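Local coordinates for protein thiazoline oxidase/subtilisin-like protease (Prochloron didemni, PDB 4H6X) that probably cleaves precursor peptides and joins the ends of the product into a ring, as the subtilisin-like, transamidating maturation protease of the patellamide pathway, at residues A21-H24 and N25-G29; A75-S78 and I79-Q82; A228-V231 and D232-C236; P278-T281 and G282-A285. All blocks are in the same frame, centred on the assembly; numbering follows the deposited sequence.

Contact 1: residues A21-H24 and N25-G29; sequences ADLH and NQTLG
Asn25 bonds back to Ala21 in the last turn of the short helix 20-26, its backbone N giving a hydrogen bond of 2.8 Å to Ala21 O. Its side-chain OD1 accepts from the backbone N of Leu8, tying the helix to the N-terminal segment. A leucine in its place would probably leave the N-H of Leu8 without its acceptor and the N-terminal segment less firmly fixed. Gln26 N reaches Leu23 O (2.9 Å) from above the carbonyl plane. Its extended, solvent-facing side chain suits a polar residue: a water donates to Asp22 O and accepts a weak bond from Gln26 NE2. Thr27 N meets the same Leu23 O at 2.9 Å, nearly along the C=O axis, so two donors grip that oxygen as the helix ends. The methyl Thr27 CG2 lies alongside Leu23 CD1 (4.1 Å), and both side chains pack on helix 273-293. Leu28 crosses the His24 side chain at about a right angle, with CD2 4.0 Å from His24 CB. Gly29 has a positive phi, at which a side chain would run into the preceding carbonyl oxygen; its N donates to Thr27 OG1 (2.9 Å), which Thr27's chi1 of -171° sets anti to its own N, completing an ST turn.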
loop_
_atom_site.group_PDB
_atom_site.type_symbol
_atom_site.label_atom_id
_atom_site.label_comp_id
_atom_site.label_asym_id
_atom_site.label_seq_id
_atom_site.Cartn_x
_atom_site.Cartn_y
_atom_site.Cartn_z
ATOM N N ALA A 21 -6.544 1.106 16.407
ATOM C CA ALA A 21 -6.648 0.014 17.371
ATOM C C ALA A 21 -8.098 -0.482 17.475
ATOM O O ALA A 21 -8.345 -1.694 17.408
ATOM C CB ALA A 21 -6.102 0.436 18.733
ATOM N N ASP A 22 -9.041 0.458 17.601
ATOM C CA ASP A 22 -10.483 0.141 17.663
ATOM C C ASP A 22 -10.999 -0.568 16.406
ATOM O O ASP A 22 -11.809 -1.492 16.493
ATOM C CB ASP A 22 -11.329 1.404 17.930
ATOM C CG ASP A 22 -11.102 1.998 19.330
ATOM O OD1 ASP A 22 -10.896 1.229 20.296
ATOM O OD2 ASP A 22 -11.139 3.247 19.462
ATOM N N LEU A 23 -10.552 -0.126 15.234
ATOM C CA LEU A 23 -10.938 -0.812 14.001
ATOM C C LEU A 23 -10.315 -2.206 13.995
ATOM O O LEU A 23 -11.004 -3.189 13.676
ATOM C CB LEU A 23 -10.570 0.006 12.756
ATOM C CG LEU A 23 -10.809 -0.551 11.334
ATOM C CD1 LEU A 23 -12.237 -1.037 11.078
ATOM C CD2 LEU A 23 -10.418 0.511 10.321
ATOM N N HIS A 24 -9.038 -2.307 14.387
ATOM C CA HIS A 24 -8.388 -3.636 14.504
ATOM C C HIS A 24 -9.143 -4.556 15.466
ATOM O O HIS A 24 -9.249 -5.766 15.233
ATOM C CB HIS A 24 -6.917 -3.541 14.921
ATOM C CG HIS A 24 -5.968 -3.310 13.781
ATOM N ND1 HIS A 24 -6.247 -3.683 12.483
ATOM C CD2 HIS A 24 -4.728 -2.769 13.755
ATOM C CE1 HIS A 24 -5.227 -3.359 11.706
ATOM N NE2 HIS A 24 -4.293 -2.803 12.452
ATOM N N ASN A 25 -9.696 -3.971 16.531
ATOM C CA ASN A 25 -10.490 -4.743 17.492
ATOM C C ASN A 25 -11.715 -5.379 16.871
ATOM O O ASN A 25 -12.205 -6.388 17.369
ATOM C CB ASN A 25 -10.896 -3.880 18.689
ATOM C CG ASN A 25 -9.719 -3.534 19.572
ATOM O OD1 ASN A 25 -8.632 -4.098 19.422
ATOM N ND2 ASN A 25 -9.920 -2.602 20.492
ATOM N N GLN A 26 -12.199 -4.785 15.781
ATOM C CA GLN A 26 -13.387 -5.275 15.076
ATOM C C GLN A 26 -13.052 -6.194 13.888
ATOM O O GLN A 26 -13.753 -7.185 13.646
ATOM C CB GLN A 26 -14.242 -4.096 14.614
ATOM C CG GLN A 26 -14.630 -3.157 15.744
ATOM C CD GLN A 26 -15.769 -2.229 15.379
ATOM O OE1 GLN A 26 -16.800 -2.665 14.880
ATOM N NE2 GLN A 26 -15.589 -0.942 15.640
ATOM N N THR A 27 -11.988 -5.857 13.149
ATOM C CA THR A 27 -11.538 -6.678 12.016
ATOM C C THR A 27 -10.021 -6.569 11.757
ATOM O O THR A 27 -9.406 -5.518 11.992
ATOM C CB THR A 27 -12.375 -6.407 10.718
ATOM O OG1 THR A 27 -12.046 -7.367 9.699
ATOM C CG2 THR A 27 -12.171 -4.995 10.175
ATOM N N LEU A 28 -9.423 -7.671 11.313
ATOM C CA LEU A 28 -8.076 -7.626 10.737
ATOM C C LEU A 28 -8.165 -7.894 9.231
ATOM O O LEU A 28 -7.160 -8.153 8.574
ATOM C CB LEU A 28 -7.128 -8.627 11.413
ATOM C CG LEU A 28 -6.771 -8.455 12.895
ATOM C CD1 LEU A 28 -5.763 -9.521 13.305
ATOM C CD2 LEU A 28 -6.246 -7.062 13.230
ATOM N N GLY A 29 -9.382 -7.820 8.700
ATOM C CA GLY A 29 -9.637 -7.996 7.277
ATOM C C GLY A 29 -10.474 -9.220 6.974
ATOM O O GLY A 29 -10.668 -10.091 7.831
HETATM O O HOH W 1 -14.009 -1.341 18.379
#

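Contact 2: residues A75-S78 and I79-Q82; sequences AFQS and IRDQ
In the helix 70-82, Phe76 and Arg80 stand one turn apart and meet edge against face. The ring of Phe76 presents CE2 to one face of the Arg80 guanidinium, 3.6 Å from NH2, and the two planes are 89° apart. The ring therefore touches the charged group through its rim and leaves the coplanar N-H bonds of the guanidinium to other partners. With CG anti to the backbone N (chi1 -179°), the Phe76 ring stands out from the helix and leans toward the turn of Arg80, whose chain bends at chi3. A large aromatic suits this buried position, as an isoleucine suits that of Ile79, and the two pack on helix 87-96, Phe76 on Leu93 and Ile79 on Ala92 and Val96.

Arg80 NH2 forms a salt bridge with Asp108, which directly precedes His109, a member of a probable subtilisin-like Ser-His-Asp triad. The arginine thus lies near the likely active site of this subtilase without touching it, and a long cationic side chain is what spans the distance from the helix to Asp108.

The backbone of Ile79 bonds through its N to Ala75 O at 3.2 Å. Backbone bonds also join Arg80 N to Phe76 O and Asp81 N to Gln77 O. On a more open side of the helix, Gln82 NE2 donates to Ser78 OG at 3.0 Å with an N-H...O angle of 148°, and OG lies in the amide plane of Gln82. A hydroxyl and an amide one turn apart are well matched for such a bond on the helix surface.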
loop_
_atom_site.group_PDB
_atom_site.type_symbol
_atom_site.label_atom_id
_atom_site.label_comp_id
_atom_site.label_asym_id
_atom_site.label_seq_id
_atom_site.Cartn_x
_atom_site.Cartn_y
_atom_site.Cartn_z
ATOM N N ALA A 75 23.880 -5.860 -1.249
ATOM C CA ALA A 75 24.627 -4.682 -1.650
ATOM C C ALA A 75 23.770 -3.414 -1.559
ATOM O O ALA A 75 24.202 -2.392 -1.028
ATOM C CB ALA A 75 25.182 -4.864 -3.053
ATOM N N PHE A 76 22.554 -3.476 -2.102
ATOM C CA PHE A 76 21.617 -2.350 -1.998
ATOM C C PHE A 76 21.332 -2.030 -0.532
ATOM O O PHE A 76 21.311 -0.871 -0.136
ATOM C CB PHE A 76 20.310 -2.701 -2.725
ATOM C CG PHE A 76 19.286 -1.603 -2.711
ATOM C CD1 PHE A 76 19.232 -0.676 -3.742
ATOM C CD2 PHE A 76 18.364 -1.514 -1.684
ATOM C CE1 PHE A 76 18.278 0.345 -3.743
ATOM C CE2 PHE A 76 17.400 -0.505 -1.675
ATOM C CZ PHE A 76 17.374 0.434 -2.700
ATOM N N GLN A 77 21.095 -3.066 0.264
ATOM C CA GLN A 77 20.709 -2.865 1.656
ATOM C C GLN A 77 21.839 -2.320 2.525
ATOM O O GLN A 77 21.584 -1.550 3.450
ATOM C CB GLN A 77 20.096 -4.132 2.242
ATOM C CG GLN A 77 18.752 -4.438 1.598
ATOM C CD GLN A 77 18.264 -5.840 1.862
ATOM O OE1 GLN A 77 18.754 -6.528 2.763
ATOM N NE2 GLN A 77 17.280 -6.281 1.077
ATOM N N SER A 78 23.079 -2.709 2.212
ATOM C CA SER A 78 24.259 -2.145 2.883
ATOM C C SER A 78 24.402 -0.654 2.609
ATOM O O SER A 78 24.636 0.131 3.532
ATOM C CB SER A 78 25.555 -2.879 2.475
ATOM O OG SER A 78 26.681 -2.068 2.782
ATOM N N ILE A 79 24.246 -0.268 1.347
ATOM C CA ILE A 79 24.261 1.145 0.954
ATOM C C ILE A 79 23.165 1.966 1.661
ATOM O O ILE A 79 23.421 3.085 2.110
ATOM C CB ILE A 79 24.185 1.295 -0.585
ATOM C CG1 ILE A 79 25.492 0.785 -1.217
ATOM C CG2 ILE A 79 23.946 2.740 -1.001
ATOM C CD1 ILE A 79 25.396 0.451 -2.694
ATOM N N ARG A 80 21.959 1.406 1.777
ATOM C CA ARG A 80 20.882 2.077 2.514
ATOM C C ARG A 80 21.245 2.203 4.001
ATOM O O ARG A 80 21.128 3.278 4.578
ATOM C CB ARG A 80 19.568 1.316 2.364
ATOM C CG ARG A 80 18.457 1.803 3.281
ATOM C CD ARG A 80 17.388 0.733 3.384
ATOM N NE ARG A 80 16.449 0.873 2.300
ATOM C CZ ARG A 80 15.714 -0.099 1.764
ATOM N NH1 ARG A 80 15.797 -1.368 2.159
ATOM N NH2 ARG A 80 14.899 0.233 0.786
ATOM N N ASP A 81 21.673 1.095 4.600
ATOM C CA ASP A 81 22.085 1.061 6.014
ATOM C C ASP A 81 23.199 2.063 6.356
ATOM O O ASP A 81 23.260 2.558 7.477
ATOM C CB ASP A 81 22.468 -0.359 6.428
ATOM C CG ASP A 81 21.267 -1.304 6.466
ATOM O OD1 ASP A 81 20.108 -0.828 6.370
ATOM O OD2 ASP A 81 21.480 -2.530 6.606
ATOM N N GLN A 82 24.054 2.359 5.378
ATOM C CA GLN A 82 25.134 3.328 5.520
ATOM C C GLN A 82 24.630 4.755 5.526
ATOM O O GLN A 82 25.316 5.657 6.007
ATOM C CB GLN A 82 26.137 3.181 4.382
ATOM C CG GLN A 82 27.006 1.932 4.466
ATOM C CD GLN A 82 27.898 1.810 3.259
ATOM O OE1 GLN A 82 28.566 2.772 2.874
ATOM N NE2 GLN A 82 27.881 0.649 2.623
#

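Contact 3: residues A228-V231 and D232-C236; sequences AAKV and DGTPC
Above the flat carbonyl of Lys230 sits Gly233 N, 52° out of its plane and 2.9 Å from Lys230 O, closing a type I turn. The carbonyl of Thr234 is met in line with its bond by Lys230 N. In the carboxylate of Asp232, OD1 takes two donors: Thr234 OG1 on its syn lone pair (2.6 Å), and Thr234 N nearly in line with the C-O bond (3.1 Å), an Asx turn. With its first torsion at 69°, Asp232 holds CG between its backbone N and carbonyl carbon, turned toward Thr234.

Gly233, whose positive phi would press a side chain against the carbonyl oxygen of Asp232, makes the turn a type I turn with a G1 bulge, which reverses the chain after strand 224-229. Behind it, Ala229 and Pro235 form a non-hydrogen-bonded pair between the bonds Lys230 N to Thr234 O and Cys236 N to Ala228 O (2.9 Å). Small alanines suit the close backbones here, and Cys236 SG packs 4.1 Å from Ala228 CB. The aliphatic part of Lys230 lies across Thr234, CE 3.2 Å from OG1.

Two donors on one Asp232 oxygen, and Lys230 NZ nearby though not in contact with OD2, would probably favour the ionised carboxylate and keep the turn rigid.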
loop_
_atom_site.group_PDB
_atom_site.type_symbol
_atom_site.label_atom_id
_atom_site.label_comp_id
_atom_site.label_asym_id
_atom_site.label_seq_id
_atom_site.Cartn_x
_atom_site.Cartn_y
_atom_site.Cartn_z
ATOM N N ALA A 228 1.894 12.056 2.401
ATOM C CA ALA A 228 2.621 11.568 3.577
ATOM C C ALA A 228 2.677 12.595 4.709
ATOM O O ALA A 228 3.074 13.750 4.504
ATOM C CB ALA A 228 4.028 11.141 3.184
ATOM N N ALA A 229 2.267 12.156 5.894
ATOM C CA ALA A 229 2.396 12.931 7.127
ATOM C C ALA A 229 3.668 12.542 7.871
ATOM O O ALA A 229 4.098 11.383 7.843
ATOM C CB ALA A 229 1.183 12.707 8.027
ATOM N N LYS A 230 4.263 13.524 8.542
ATOM C CA LYS A 230 5.376 13.281 9.458
ATOM C C LYS A 230 4.863 12.505 10.667
ATOM O O LYS A 230 3.652 12.391 10.857
ATOM C CB LYS A 230 6.002 14.608 9.900
ATOM C CG LYS A 230 6.594 15.438 8.769
ATOM C CD LYS A 230 7.667 16.399 9.271
ATOM C CE LYS A 230 7.103 17.760 9.646
ATOM N NZ LYS A 230 8.128 18.615 10.310
ATOM N N VAL A 231 5.776 11.970 11.474
ATOM C CA VAL A 231 5.424 11.321 12.749
ATOM C C VAL A 231 4.400 12.116 13.597
ATOM O O VAL A 231 3.580 11.520 14.310
ATOM C CB VAL A 231 6.690 11.009 13.590
ATOM C CG1 VAL A 231 6.322 10.357 14.916
ATOM C CG2 VAL A 231 7.649 10.117 12.810
ATOM N N ASP A 232 4.429 13.447 13.507
ATOM C CA ASP A 232 3.508 14.279 14.303
ATOM C C ASP A 232 2.220 14.718 13.585
ATOM O O ASP A 232 1.536 15.626 14.055
ATOM C CB ASP A 232 4.239 15.491 14.909
ATOM C CG ASP A 232 4.671 16.506 13.864
ATOM O OD1 ASP A 232 3.888 16.816 12.940
ATOM O OD2 ASP A 232 5.802 17.011 13.975
ATOM N N GLY A 233 1.900 14.099 12.448
ATOM C CA GLY A 233 0.646 14.396 11.745
ATOM C C GLY A 233 0.693 15.488 10.685
ATOM O O GLY A 233 -0.208 15.569 9.848
ATOM N N THR A 234 1.725 16.336 10.724
ATOM C CA THR A 234 1.912 17.406 9.720
ATOM C C THR A 234 2.505 16.847 8.415
ATOM O O THR A 234 3.200 15.834 8.450
ATOM C CB THR A 234 2.818 18.548 10.245
ATOM O OG1 THR A 234 4.096 18.021 10.619
ATOM C CG2 THR A 234 2.185 19.245 11.441
ATOM N N PRO A 235 2.230 17.504 7.263
ATOM C CA PRO A 235 2.717 16.999 5.978
ATOM C C PRO A 235 4.230 17.070 5.796
ATOM O O PRO A 235 4.856 18.089 6.108
ATOM C CB PRO A 235 2.018 17.897 4.942
ATOM C CG PRO A 235 1.520 19.077 5.696
ATOM C CD PRO A 235 1.240 18.581 7.085
ATOM N N CYS A 236 4.805 15.981 5.289
ATOM C CA CYS A 236 6.198 15.975 4.873
ATOM C C CYS A 236 6.332 17.009 3.750
ATOM O O CYS A 236 5.376 17.245 2.998
ATOM C CB CYS A 236 6.626 14.575 4.409
ATOM S SG CYS A 236 6.521 13.260 5.656
#

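Contact 4: residues P278-T281 and G282-A285; sequences PVMT and GISA
Met280 O is gripped twice by Ser284, by its backbone N and by its hydroxyl OG, each at 2.8 Å. The two donors arrive from opposite faces of the carbonyl plane, tilted from it by similar amounts. With OG beside its own backbone N (chi1 -62°), the hydroxyl folds back onto the preceding turn, and a buried polar group is satisfied within its own helix. Serine is also small enough to sit against Ile170 and Leu201 of the central sheet. Putting an alanine here would probably cost Met280 O the hydroxyl's bond, the second of the two it receives from this residue.

The main chain is regular around this point. Gly282 N bonds to Pro278 O (2.9 Å), Ile283 N to Val279 O and Ala285 N to Thr281 O. Pro278, which has no N-H to give, suits a kink where its N makes no bond to the turn before.

Val279 and Ile283, one turn apart, lie side by side and point the same way, CG1 of Val279 being 4.1 Å from CD1 of Ile283; beta-branched side chains keep this surface compact, with Val279 also touching Leu13 and Ile17. Pro278 and Thr281 lie on another side of the helix, against His172 and Ile117.

All eight residues are buried, as expected for the middle of helix 273-293, the long helix of the subtilase fold that packs against the parallel sheet and carries near its start the probable nucleophile, Ser274.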
loop_
_atom_site.group_PDB
_atom_site.type_symbol
_atom_site.label_atom_id
_atom_site.label_comp_id
_atom_site.label_asym_id
_atom_site.label_seq_id
_atom_site.Cartn_x
_atom_site.Cartn_y
_atom_site.Cartn_z
ATOM N N PRO A 278 0.091 2.665 1.101
ATOM C CA PRO A 278 -0.343 1.339 1.558
ATOM C C PRO A 278 -1.082 1.362 2.886
ATOM O O PRO A 278 -1.924 0.491 3.121
ATOM C CB PRO A 278 0.959 0.529 1.705
ATOM C CG PRO A 278 2.082 1.469 1.479
ATOM C CD PRO A 278 1.544 2.727 0.857
ATOM N N VAL A 279 -0.766 2.323 3.753
ATOM C CA VAL A 279 -1.502 2.465 5.015
ATOM C C VAL A 279 -3.003 2.687 4.675
ATOM O O VAL A 279 -3.877 2.048 5.252
ATOM C CB VAL A 279 -0.919 3.601 5.903
ATOM C CG1 VAL A 279 -1.748 3.788 7.163
ATOM C CG2 VAL A 279 0.533 3.310 6.300
ATOM N N MET A 280 -3.282 3.559 3.704
ATOM C CA MET A 280 -4.665 3.885 3.308
ATOM C C MET A 280 -5.336 2.745 2.560
ATOM O O MET A 280 -6.539 2.532 2.698
ATOM C CB MET A 280 -4.706 5.175 2.474
ATOM C CG MET A 280 -4.392 6.434 3.271
ATOM S SD MET A 280 -5.476 6.642 4.715
ATOM C CE MET A 280 -4.426 5.962 5.984
ATOM N N THR A 281 -4.554 2.004 1.774
ATOM C CA THR A 281 -5.056 0.806 1.147
ATOM C C THR A 281 -5.499 -0.202 2.226
ATOM O O THR A 281 -6.570 -0.801 2.123
ATOM C CB THR A 281 -4.011 0.199 0.178
ATOM O OG1 THR A 281 -3.929 1.017 -1.002
ATOM C CG2 THR A 281 -4.393 -1.211 -0.227
ATOM N N GLY A 282 -4.686 -0.371 3.260
ATOM C CA GLY A 282 -5.034 -1.282 4.364
ATOM C C GLY A 282 -6.285 -0.826 5.112
ATOM O O GLY A 282 -7.174 -1.625 5.408
ATOM N N ILE A 283 -6.349 0.466 5.417
ATOM C CA ILE A 283 -7.500 1.027 6.141
ATOM C C ILE A 283 -8.764 0.828 5.305
ATOM O O ILE A 283 -9.779 0.328 5.801
ATOM C CB ILE A 283 -7.267 2.512 6.536
ATOM C CG1 ILE A 283 -6.134 2.586 7.583
ATOM C CG2 ILE A 283 -8.558 3.144 7.060
ATOM C CD1 ILE A 283 -5.750 3.975 8.030
ATOM N N SER A 284 -8.671 1.190 4.026
ATOM C CA SER A 284 -9.778 1.017 3.091
ATOM C C SER A 284 -10.243 -0.425 3.030
ATOM O O SER A 284 -11.443 -0.690 3.015
ATOM C CB SER A 284 -9.390 1.521 1.695
ATOM O OG SER A 284 -9.106 2.911 1.727
ATOM N N ALA A 285 -9.302 -1.363 3.005
ATOM C CA ALA A 285 -9.655 -2.790 2.999
ATOM C C ALA A 285 -10.326 -3.247 4.310
ATOM O O ALA A 285 -11.260 -4.058 4.297
ATOM C CB ALA A 285 -8.425 -3.638 2.724
#

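The four contacts follow one another along the chain, each closing before the next opens. Contact 4 lies nearest the middle, its centre about 6 Å from that of the chain, on helix 273-293. Two others lean on that helix: contact 1 through Leu23 on Leu286 and Leu290, its centre about 12 Å from that of contact 4, and contact 3 through Ala228 on Thr273 and Ala276, about 17 Å away. Contact 3 begins at the end of strand 224-229 of the seven-stranded parallel sheet and continues into the turn that follows. Contact 2 stands apart, its centre about 28 Å from that of contact 4, on a helix packed against helix 101-118. Contacts 2 and 4 thus approach the probable catalytic triad from different helices.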